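Long-range contact in ferrichrome ABC transporter substrate-binding protein (PDB 5FLY), which probably binds iron-loaded ferrichrome-type siderophores outside the cell membrane and delivers them to an ABC transporter for uptake: residues N174-F186 against W258-L272. Numbering follows the deposited sequence.
With 7PG (2,5,8,11,14,17,20,23-octaoxapentacosan-25-ol), chain P.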
ATOM      1  N   ASN A 174      -3.469  -6.105   4.411  1.00  7.82           N
ATOM      2  CA  ASN A 174      -2.329  -5.191   4.294  1.00  7.01           C
ATOM      3  C   ASN A 174      -1.615  -5.350   2.952  1.00  7.10           C
ATOM      4  O   ASN A 174      -0.416  -5.651   2.914  1.00  7.15           O
ATOM      5  CB  ASN A 174      -1.355  -5.437   5.473  1.00  9.01           C
ATOM      6  CG  ASN A 174      -0.492  -4.220   5.815  1.00 10.06           C
ATOM      7  OD1 ASN A 174      -0.771  -3.500   6.776  1.00  9.43           O
ATOM      8  ND2 ASN A 174       0.584  -4.021   5.071  1.00 10.74           N
ATOM      9  N   TRP A 175      -2.340  -5.133   1.852  1.00  6.78           N
ATOM     10  CA  TRP A 175      -1.730  -5.183   0.524  1.00  6.80           C
ATOM     11  C   TRP A 175      -2.137  -3.986  -0.341  1.00  7.84           C
ATOM     12  O   TRP A 175      -2.273  -4.094  -1.560  1.00  6.98           O
ATOM     13  CB  TRP A 175      -2.083  -6.501  -0.167  1.00  7.18           C
ATOM     14  CG  TRP A 175      -0.945  -6.999  -1.002  1.00  8.03           C
ATOM     15  CD1 TRP A 175      -0.706  -6.721  -2.313  1.00 11.27           C
ATOM     16  CD2 TRP A 175       0.144  -7.818  -0.559  1.00  8.06           C
ATOM     17  NE1 TRP A 175       0.460  -7.336  -2.722  1.00 12.50           N
ATOM     18  CE2 TRP A 175       0.996  -8.016  -1.665  1.00 10.06           C
ATOM     19  CE3 TRP A 175       0.464  -8.425   0.654  1.00  7.37           C
ATOM     20  CZ2 TRP A 175       2.153  -8.786  -1.586  1.00  9.80           C
ATOM     21  CZ3 TRP A 175       1.607  -9.195   0.727  1.00  9.74           C
ATOM     22  CH2 TRP A 175       2.442  -9.356  -0.385  1.00  9.63           C
ATOM     23  N   GLY A 176      -2.307  -2.830   0.290  1.00  8.93           N
ATOM     24  CA  GLY A 176      -2.721  -1.647  -0.431  1.00  8.17           C
ATOM     25  C   GLY A 176      -4.145  -1.771  -0.924  1.00  8.67           C
ATOM     26  O   GLY A 176      -4.929  -2.541  -0.381  1.00  7.27           O
ATOM     27  N   ARG A 177      -4.470  -0.974  -1.937  1.00  9.82           N
ATOM     28  CA  ARG A 177      -5.800  -0.906  -2.518  1.00  9.35           C
ATOM     29  C   ARG A 177      -6.865  -0.595  -1.468  1.00 10.25           C
ATOM     30  O   ARG A 177      -8.006  -1.035  -1.585  1.00 10.63           O
ATOM     31  CB  ARG A 177      -6.131  -2.211  -3.247  1.00 10.12           C
ATOM     32  CG  ARG A 177      -5.277  -2.460  -4.465  1.00 10.17           C
ATOM     33  CD  ARG A 177      -3.951  -3.113  -4.122  1.00  9.93           C
ATOM     34  NE  ARG A 177      -3.212  -3.459  -5.335  1.00 12.70           N
ATOM     35  CZ  ARG A 177      -1.915  -3.739  -5.370  1.00 13.64           C
ATOM     36  NH1 ARG A 177      -1.184  -3.717  -4.266  1.00 13.27           N
ATOM     37  NH2 ARG A 177      -1.346  -4.037  -6.528  1.00 13.76           N
ATOM     38  N   GLY A 178      -6.492   0.184  -0.459  1.00  7.41           N
ATOM     39  CA  GLY A 178      -7.435   0.555   0.583  1.00  8.17           C
ATOM     40  C   GLY A 178      -7.602  -0.456   1.707  1.00  8.00           C
ATOM     41  O   GLY A 178      -8.321  -0.195   2.668  1.00  8.03           O
ATOM     42  N   SER A 179      -6.924  -1.598   1.612  1.00  8.46           N
ATOM     43  CA  SER A 179      -7.090  -2.662   2.596  1.00  7.54           C
ATOM     44  C   SER A 179      -6.705  -2.206   4.005  1.00  7.27           C
ATOM     45  O   SER A 179      -7.399  -2.519   4.973  1.00  7.08           O
ATOM     46  CB  SER A 179      -6.276  -3.900   2.194  1.00  7.24           C
ATOM     47  OG  SER A 179      -4.891  -3.618   2.139  1.00  7.33           O
ATOM     48  N   GLU A 180      -5.621  -1.445   4.122  1.00  8.23           N
ATOM     49  CA  GLU A 180      -5.192  -0.980   5.435  1.00  7.47           C
ATOM     50  C   GLU A 180      -6.251  -0.072   6.046  1.00  8.29           C
ATOM     51  O   GLU A 180      -6.596  -0.215   7.219  1.00  7.93           O
ATOM     52  CB  GLU A 180      -3.858  -0.265   5.330  1.00  9.84           C
ATOM     53  CG  GLU A 180      -2.738  -1.185   4.875  1.00 10.33           C
ATOM     54  CD  GLU A 180      -2.633  -1.354   3.367  1.00 11.16           C
ATOM     55  OE1 GLU A 180      -3.378  -0.690   2.598  1.00 10.32           O
ATOM     56  OE2 GLU A 180      -1.755  -2.156   2.962  1.00  9.90           O
ATOM     57  N   VAL A 181      -6.766   0.858   5.251  1.00  6.84           N
ATOM     58  CA  VAL A 181      -7.782   1.772   5.755  1.00  7.23           C
ATOM     59  C   VAL A 181      -9.071   1.022   6.130  1.00  7.69           C
ATOM     60  O   VAL A 181      -9.639   1.251   7.201  1.00  8.29           O
ATOM     61  CB  VAL A 181      -8.075   2.875   4.732  1.00  8.29           C
ATOM     62  CG1 VAL A 181      -9.313   3.679   5.143  1.00  9.69           C
ATOM     63  CG2 VAL A 181      -6.852   3.768   4.569  1.00 10.26           C
ATOM     64  N   LEU A 182      -9.531   0.140   5.247  1.00  7.21           N
ATOM     65  CA  LEU A 182     -10.813  -0.532   5.415  1.00  7.37           C
ATOM     66  C   LEU A 182     -10.807  -1.542   6.561  1.00  8.58           C
ATOM     67  O   LEU A 182     -11.706  -1.506   7.402  1.00  8.60           O
ATOM     68  CB  LEU A 182     -11.218  -1.209   4.112  1.00  7.93           C
ATOM     69  CG  LEU A 182     -11.547  -0.241   2.975  1.00 11.39           C
ATOM     70  CD1 LEU A 182     -11.575  -0.960   1.633  1.00 13.11           C
ATOM     71  CD2 LEU A 182     -12.874   0.495   3.257  1.00 11.02           C
ATOM     72  N   TYR A 183      -9.795  -2.409   6.618  1.00  8.61           N
ATOM     73  CA  TYR A 183      -9.788  -3.516   7.576  1.00  9.07           C
ATOM     74  C   TYR A 183      -9.098  -3.195   8.900  1.00 11.96           C
ATOM     75  O   TYR A 183      -9.470  -3.752   9.943  1.00 13.61           O
ATOM     76  CB  TYR A 183      -9.123  -4.742   6.960  1.00  8.68           C
ATOM     77  CG  TYR A 183      -9.818  -5.239   5.720  1.00  9.04           C
ATOM     78  CD1 TYR A 183     -11.127  -5.703   5.776  1.00  9.83           C
ATOM     79  CD2 TYR A 183      -9.172  -5.233   4.493  1.00  9.47           C
ATOM     80  CE1 TYR A 183     -11.777  -6.179   4.628  1.00 10.80           C
ATOM     81  CE2 TYR A 183      -9.812  -5.688   3.344  1.00 10.42           C
ATOM     82  CZ  TYR A 183     -11.108  -6.158   3.426  1.00 10.59           C
ATOM     83  OH  TYR A 183     -11.732  -6.620   2.282  1.00 10.43           O
ATOM     84  N   GLN A 184      -8.075  -2.344   8.867  1.00 10.92           N
ATOM     85  CA  GLN A 184      -7.334  -2.027  10.085  1.00  9.50           C
ATOM     86  C   GLN A 184      -7.789  -0.701  10.685  1.00  9.84           C
ATOM     87  O   GLN A 184      -8.237  -0.667  11.837  1.00 11.20           O
ATOM     88  CB  GLN A 184      -5.826  -2.003   9.818  1.00  9.83           C
ATOM     89  CG  GLN A 184      -5.300  -3.328   9.274  1.00  8.92           C
ATOM     90  CD  GLN A 184      -3.802  -3.337   9.080  1.00 10.37           C
ATOM     91  OE1 GLN A 184      -3.034  -3.057  10.013  1.00 12.15           O
ATOM     92  NE2 GLN A 184      -3.364  -3.622   7.847  1.00 10.62           N
ATOM     93  N   ALA A 185      -7.670   0.386   9.929  1.00 11.17           N
ATOM     94  CA  ALA A 185      -8.002   1.715  10.458  1.00 10.59           C
ATOM     95  C   ALA A 185      -9.505   1.857  10.762  1.00 11.09           C
ATOM     96  O   ALA A 185      -9.868   2.380  11.822  1.00 13.00           O
ATOM     97  CB  ALA A 185      -7.558   2.805   9.492  1.00  9.89           C
ATOM     98  N   PHE A 186     -10.368   1.421   9.840  1.00  9.06           N
ATOM     99  CA  PHE A 186     -11.820   1.531  10.036  1.00  9.69           C
ATOM    100  C   PHE A 186     -12.404   0.291  10.727  1.00 10.60           C
ATOM    101  O   PHE A 186     -13.548   0.321  11.196  1.00 12.40           O
ATOM    102  CB  PHE A 186     -12.581   1.723   8.711  1.00  9.20           C
ATOM    103  CG  PHE A 186     -12.345   3.042   8.007  1.00  8.95           C
ATOM    104  CD1 PHE A 186     -11.725   4.111   8.629  1.00  9.27           C
ATOM    105  CD2 PHE A 186     -12.768   3.196   6.683  1.00 10.70           C
ATOM    106  CE1 PHE A 186     -11.528   5.316   7.931  1.00  9.35           C
ATOM    107  CE2 PHE A 186     -12.581   4.396   5.997  1.00 11.03           C
ATOM    108  CZ  PHE A 186     -11.956   5.448   6.621  1.00  9.90           C
ATOM    109  N   TRP A 258      -3.150   2.039  -4.978  1.00  8.50           N
ATOM    110  CA  TRP A 258      -2.190   0.937  -4.861  1.00 10.95           C
ATOM    111  C   TRP A 258      -1.361   0.979  -3.583  1.00  9.64           C
ATOM    112  O   TRP A 258      -1.056  -0.068  -3.014  1.00 10.43           O
ATOM    113  CB  TRP A 258      -1.218   0.909  -6.035  1.00 11.15           C
ATOM    114  CG  TRP A 258      -1.786   0.374  -7.301  1.00 11.13           C
ATOM    115  CD1 TRP A 258      -2.689  -0.641  -7.435  1.00 10.56           C
ATOM    116  CD2 TRP A 258      -1.507   0.851  -8.619  1.00 11.79           C
ATOM    117  NE1 TRP A 258      -2.987  -0.829  -8.766  1.00 12.00           N
ATOM    118  CE2 TRP A 258      -2.272   0.077  -9.511  1.00 11.82           C
ATOM    119  CE3 TRP A 258      -0.676   1.862  -9.134  1.00 14.64           C
ATOM    120  CZ2 TRP A 258      -2.235   0.277 -10.887  1.00 13.49           C
ATOM    121  CZ3 TRP A 258      -0.646   2.059 -10.513  1.00 15.29           C
ATOM    122  CH2 TRP A 258      -1.419   1.271 -11.366  1.00 14.10           C
ATOM    123  N   TYR A 259      -0.957   2.172  -3.158  1.00  8.00           N
ATOM    124  CA  TYR A 259       0.060   2.303  -2.105  1.00  9.00           C
ATOM    125  C   TYR A 259      -0.538   2.463  -0.692  1.00  8.99           C
ATOM    126  O   TYR A 259      -1.751   2.604  -0.532  1.00  9.41           O
ATOM    127  CB  TYR A 259       1.003   3.467  -2.474  1.00 10.31           C
ATOM    128  CG  TYR A 259       1.763   3.118  -3.738  1.00  9.64           C
ATOM    129  CD1 TYR A 259       2.793   2.195  -3.694  1.00 11.52           C
ATOM    130  CD2 TYR A 259       1.408   3.646  -4.971  1.00  9.70           C
ATOM    131  CE1 TYR A 259       3.480   1.826  -4.833  1.00 13.81           C
ATOM    132  CE2 TYR A 259       2.091   3.272  -6.130  1.00 10.98           C
ATOM    133  CZ  TYR A 259       3.120   2.358  -6.045  1.00 13.08           C
ATOM    134  OH  TYR A 259       3.809   1.971  -7.172  1.00 13.18           O
ATOM    135  N   ASN A 260       0.315   2.402   0.333  1.00 10.34           N
ATOM    136  CA  ASN A 260      -0.139   2.531   1.717  1.00  9.56           C
ATOM    137  C   ASN A 260       0.767   3.446   2.541  1.00  7.47           C
ATOM    138  O   ASN A 260       0.837   3.332   3.755  1.00  7.29           O
ATOM    139  CB  ASN A 260      -0.274   1.144   2.391  1.00 10.73           C
ATOM    140  CG  ASN A 260       1.035   0.343   2.443  1.00 10.21           C
ATOM    141  OD1 ASN A 260       2.121   0.845   2.168  1.00  8.96           O
ATOM    142  ND2 ASN A 260       0.916  -0.929   2.813  1.00 12.53           N
ATOM    143  N   ASP A 261       1.454   4.348   1.846  1.00  6.97           N
ATOM    144  CA  ASP A 261       2.226   5.421   2.478  1.00  7.53           C
ATOM    145  C   ASP A 261       1.303   6.510   3.065  1.00  6.69           C
ATOM    146  O   ASP A 261       0.127   6.602   2.708  1.00  6.48           O
ATOM    147  CB  ASP A 261       3.137   6.040   1.440  1.00  8.34           C
ATOM    148  CG  ASP A 261       2.343   6.693   0.347  1.00  9.10           C
ATOM    149  OD1 ASP A 261       1.929   5.971  -0.588  1.00  9.24           O
ATOM    150  OD2 ASP A 261       2.056   7.917   0.471  1.00  8.69           O
ATOM    151  N   PRO A 262       1.842   7.387   3.926  1.00  7.83           N
ATOM    152  CA  PRO A 262       0.985   8.422   4.537  1.00  7.46           C
ATOM    153  C   PRO A 262       0.256   9.343   3.546  1.00  8.41           C
ATOM    154  O   PRO A 262      -0.857   9.767   3.875  1.00  9.72           O
ATOM    155  CB  PRO A 262       1.969   9.221   5.404  1.00  7.58           C
ATOM    156  CG  PRO A 262       3.061   8.199   5.745  1.00  8.78           C
ATOM    157  CD  PRO A 262       3.192   7.351   4.516  1.00  8.76           C
ATOM    158  N   TYR A 263       0.845   9.692   2.401  1.00  9.78           N
ATOM    159  CA  TYR A 263       0.145  10.556   1.442  1.00 10.34           C
ATOM    160  C   TYR A 263      -1.062   9.809   0.891  1.00 10.10           C
ATOM    161  O   TYR A 263      -2.171  10.319   0.878  1.00  9.87           O
ATOM    162  CB  TYR A 263       1.052  10.989   0.288  1.00  9.10           C
ATOM    163  CG  TYR A 263       2.184  11.905   0.670  1.00  7.70           C
ATOM    164  CD1 TYR A 263       1.973  13.269   0.848  1.00  9.84           C
ATOM    165  CD2 TYR A 263       3.479  11.411   0.812  1.00  9.03           C
ATOM    166  CE1 TYR A 263       3.019  14.110   1.185  1.00  9.57           C
ATOM    167  CE2 TYR A 263       4.531  12.239   1.136  1.00  9.04           C
ATOM    168  CZ  TYR A 263       4.297  13.590   1.330  1.00 10.32           C
ATOM    169  OH  TYR A 263       5.341  14.435   1.662  1.00  9.17           O
ATOM    170  N   THR A 264      -0.832   8.575   0.462  1.00  7.83           N
ATOM    171  CA  THR A 264      -1.893   7.764  -0.119  1.00  7.00           C
ATOM    172  C   THR A 264      -2.950   7.471   0.925  1.00  9.25           C
ATOM    173  O   THR A 264      -4.143   7.511   0.624  1.00  9.53           O
ATOM    174  CB  THR A 264      -1.358   6.442  -0.700  1.00  8.29           C
ATOM    175  OG1 THR A 264      -0.403   6.720  -1.736  1.00 10.19           O
ATOM    176  CG2 THR A 264      -2.499   5.633  -1.276  1.00  8.89           C
ATOM    177  N   LEU A 265      -2.510   7.191   2.151  1.00  8.43           N
ATOM    178  CA  LEU A 265      -3.425   6.912   3.253  1.00  8.82           C
ATOM    179  C   LEU A 265      -4.370   8.091   3.483  1.00  8.48           C
ATOM    180  O   LEU A 265      -5.570   7.894   3.640  1.00  8.14           O
ATOM    181  CB  LEU A 265      -2.648   6.578   4.530  1.00  6.91           C
ATOM    182  CG  LEU A 265      -1.940   5.223   4.604  1.00  8.09           C
ATOM    183  CD1 LEU A 265      -1.008   5.169   5.834  1.00  8.49           C
ATOM    184  CD2 LEU A 265      -2.923   4.057   4.627  1.00 10.10           C
ATOM    185  N   ASP A 266      -3.853   9.318   3.472  1.00  9.09           N
ATOM    186  CA  ASP A 266      -4.722  10.486   3.680  1.00 10.83           C
ATOM    187  C   ASP A 266      -5.787  10.587   2.585  1.00 10.87           C
ATOM    188  O   ASP A 266      -6.965  10.791   2.868  1.00 11.31           O
ATOM    189  CB  ASP A 266      -3.902  11.785   3.735  1.00 15.05           C
ATOM    190  CG  ASP A 266      -3.157  11.969   5.058  1.00 21.10           C
ATOM    191  OD1 ASP A 266      -3.539  11.330   6.068  1.00 21.94           O
ATOM    192  OD2 ASP A 266      -2.196  12.784   5.088  1.00 24.03           O
ATOM    193  N   VAL A 267      -5.369  10.417   1.336  1.00 10.32           N
ATOM    194  CA  VAL A 267      -6.272  10.525   0.208  1.00 10.56           C
ATOM    195  C   VAL A 267      -7.334   9.424   0.226  1.00  9.77           C
ATOM    196  O   VAL A 267      -8.536   9.696   0.039  1.00  9.55           O
ATOM    197  CB  VAL A 267      -5.480  10.476  -1.117  1.00 10.18           C
ATOM    198  CG1 VAL A 267      -6.411  10.426  -2.321  1.00 10.32           C
ATOM    199  CG2 VAL A 267      -4.580  11.698  -1.206  1.00 11.04           C
ATOM    200  N   ILE A 268      -6.909   8.187   0.446  1.00  7.17           N
ATOM    201  CA  ILE A 268      -7.849   7.070   0.361  1.00  9.38           C
ATOM    202  C   ILE A 268      -8.772   7.037   1.588  1.00  8.38           C
ATOM    203  O   ILE A 268      -9.911   6.599   1.489  1.00  8.29           O
ATOM    204  CB  ILE A 268      -7.139   5.701   0.201  1.00 11.15           C
ATOM    205  CG1 ILE A 268      -6.217   5.390   1.374  1.00  9.88           C
ATOM    206  CG2 ILE A 268      -6.371   5.652  -1.109  1.00 11.35           C
ATOM    207  CD1 ILE A 268      -5.771   3.926   1.427  1.00 18.80           C
ATOM    208  N   ARG A 269      -8.289   7.513   2.733  1.00  8.17           N
ATOM    209  CA  ARG A 269      -9.121   7.592   3.926  1.00  9.62           C
ATOM    210  C   ARG A 269     -10.288   8.502   3.607  1.00 11.21           C
ATOM    211  O   ARG A 269     -11.444   8.170   3.853  1.00 10.70           O
ATOM    212  CB  ARG A 269      -8.350   8.136   5.129  1.00  8.08           C
ATOM    213  CG  ARG A 269      -9.165   8.219   6.405  1.00  8.81           C
ATOM    214  CD  ARG A 269      -8.555   9.175   7.442  1.00  9.01           C
ATOM    215  NE  ARG A 269      -8.428  10.538   6.927  1.00 12.94           N
ATOM    216  CZ  ARG A 269      -9.427  11.414   6.847  1.00 16.02           C
ATOM    217  NH1 ARG A 269     -10.638  11.095   7.263  1.00 16.00           N
ATOM    218  NH2 ARG A 269      -9.210  12.617   6.335  1.00 18.29           N
ATOM    219  N   LYS A 270      -9.965   9.652   3.034  1.00 11.94           N
ATOM    220  CA  LYS A 270     -10.977  10.663   2.747  1.00 12.20           C
ATOM    221  C   LYS A 270     -11.982  10.162   1.728  1.00 12.12           C
ATOM    222  O   LYS A 270     -13.206  10.310   1.905  1.00 11.77           O
ATOM    223  CB  LYS A 270     -10.308  11.945   2.245  1.00 12.28           C
ATOM    224  CG  LYS A 270     -11.182  13.176   2.291  1.00 16.60           C
ATOM    225  CD  LYS A 270     -10.440  14.401   1.774  1.00 19.78           C
ATOM    226  CE  LYS A 270      -9.278  14.808   2.672  0.37 20.86           C
ATOM    227  NZ  LYS A 270      -8.583  16.023   2.145  1.00 23.15           N
ATOM    228  N   ASP A 271     -11.467   9.560   0.662  1.00 11.03           N
ATOM    229  CA  ASP A 271     -12.311   9.109  -0.441  1.00 11.37           C
ATOM    230  C   ASP A 271     -13.203   7.960   0.013  1.00 10.36           C
ATOM    231  O   ASP A 271     -14.388   7.939  -0.292  1.00 10.32           O
ATOM    232  CB  ASP A 271     -11.463   8.675  -1.631  1.00 11.16           C
ATOM    233  CG  ASP A 271     -12.304   8.315  -2.848  1.00 13.16           C
ATOM    234  OD1 ASP A 271     -13.116   9.164  -3.278  1.00 14.73           O
ATOM    235  OD2 ASP A 271     -12.173   7.185  -3.366  1.00 14.66           O
ATOM    236  N   LEU A 272     -12.633   7.006   0.742  1.00  8.11           N
ATOM    237  CA  LEU A 272     -13.395   5.848   1.187  1.00  8.00           C
ATOM    238  C   LEU A 272     -14.478   6.259   2.160  1.00  8.66           C
ATOM    239  O   LEU A 272     -15.598   5.778   2.084  1.00  9.44           O
ATOM    240  CB  LEU A 272     -12.493   4.801   1.838  1.00  8.93           C
ATOM    241  CG  LEU A 272     -11.639   4.001   0.869  1.00 10.21           C
ATOM    242  CD1 LEU A 272     -10.660   3.161   1.666  1.00  9.40           C
ATOM    243  CD2 LEU A 272     -12.521   3.142  -0.033  1.00 10.49           C
TER
HETATM  244  C2  7PG P1295       1.721  -1.776  -8.334  1.00 40.77           C
HETATM  245  O1  7PG P1295       0.848  -1.765  -9.430  1.00 42.64           O
HETATM  246  C3  7PG P1295      -0.140  -2.753  -9.364  1.00 40.90           C
HETATM  247  C4  7PG P1295       0.239  -3.931 -10.257  1.00 43.06           C
HETATM  248  O2  7PG P1295      -0.870  -4.755 -10.499  1.00 46.21           O
HETATM  249  C5  7PG P1295      -1.535  -5.193  -9.351  1.00 41.44           C
HETATM  250  C6  7PG P1295      -2.050  -6.620  -9.511  1.00 39.74           C
HETATM  251  O3  7PG P1295      -1.977  -7.283  -8.277  1.00 39.09           O
HETATM  252  C7  7PG P1295      -0.753  -7.889  -7.969  1.00 36.54           C
HETATM  253  C8  7PG P1295      -0.742  -8.271  -6.486  1.00 36.60           C
HETATM  254  O4  7PG P1295       0.504  -8.763  -6.058  1.00 39.19           O
HETATM  255  C9  7PG P1295       1.568  -7.879  -6.231  1.00 41.26           C
HETATM  256  C10 7PG P1295       2.702  -8.080  -5.222  1.00 42.84           C
HETATM  257  O5  7PG P1295       3.276  -6.814  -5.012  1.00 45.83           O
HETATM  258  C11 7PG P1295       4.135  -6.657  -3.916  1.00 44.30           C
HETATM  259  C12 7PG P1295       4.196  -5.174  -3.536  1.00 41.54           C
HETATM  260  O6  7PG P1295       3.723  -4.980  -2.227  1.00 41.35           O
HETATM  261  C13 7PG P1295       2.399  -4.544  -2.074  1.00 39.58           C
HETATM  262  C14 7PG P1295       2.262  -3.102  -2.548  1.00 38.24           C
HETATM  263  O7  7PG P1295       1.467  -2.405  -1.633  1.00 43.04           O
HETATM  264  C15 7PG P1295       1.736  -1.032  -1.533  1.00 43.85           C
HETATM  265  O   HOH W   1      -4.283   1.714  -0.344  1.00 29.65           O
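Trp258 brings the CD1 edge of its indole to the guanidinium of Arg177, 3.6 Å from NE, with the two planes 62° apart. Glu162 ties the pair together, salt-bridged to Arg177 NE and hydrogen-bonded to Trp258 NE1. One indole face lies under the polyether 7PG, whose O1 sits over the ring centre. On the backbone, Trp258 O receives a CA-H...O contact from Gly176 CA at 3.5 Å; this buried carbonyl has no hydrogen-bond partner in the model. The carbonyl of Tyr259 is linked through a water to Gly178 N, just ahead of helix 179-185. Asn260 holds its CG between backbone N and carbonyl carbon (chi1 60°), which puts ND2 2.9 Å from Glu180 OE2. That nearly straight bond (165°) comes from above the carboxylate plane, whereas Gly176 N reaches the same oxygen on its syn side at 2.8 Å. Asp261 N-caps helix 262-278, and from there the contact turns apolar. Val181 is a knob in the hole formed by Leu265, Ile268, Arg269 and Leu272; its CG2 is pressed to 3.3 Å from Ile268 CD1, tighter than usual. Arg269 lays its aliphatic CG by Phe186 CZ while its NH1 pairs with Asp144, and Leu272 CD1 touches both Val181 CG1 and Leu182 CG, each at 3.8 Å. The principle illustrated is a division of labour: hydrocarbon joins the two helices, while buried polar groups order the pocket end. With two N-H groups gripping Glu180 OE2, the carboxylate is probably stabilised as an anion, and its bonds tie the loops bearing Trp175, Arg177 and Trp258 together beside the bound polyether.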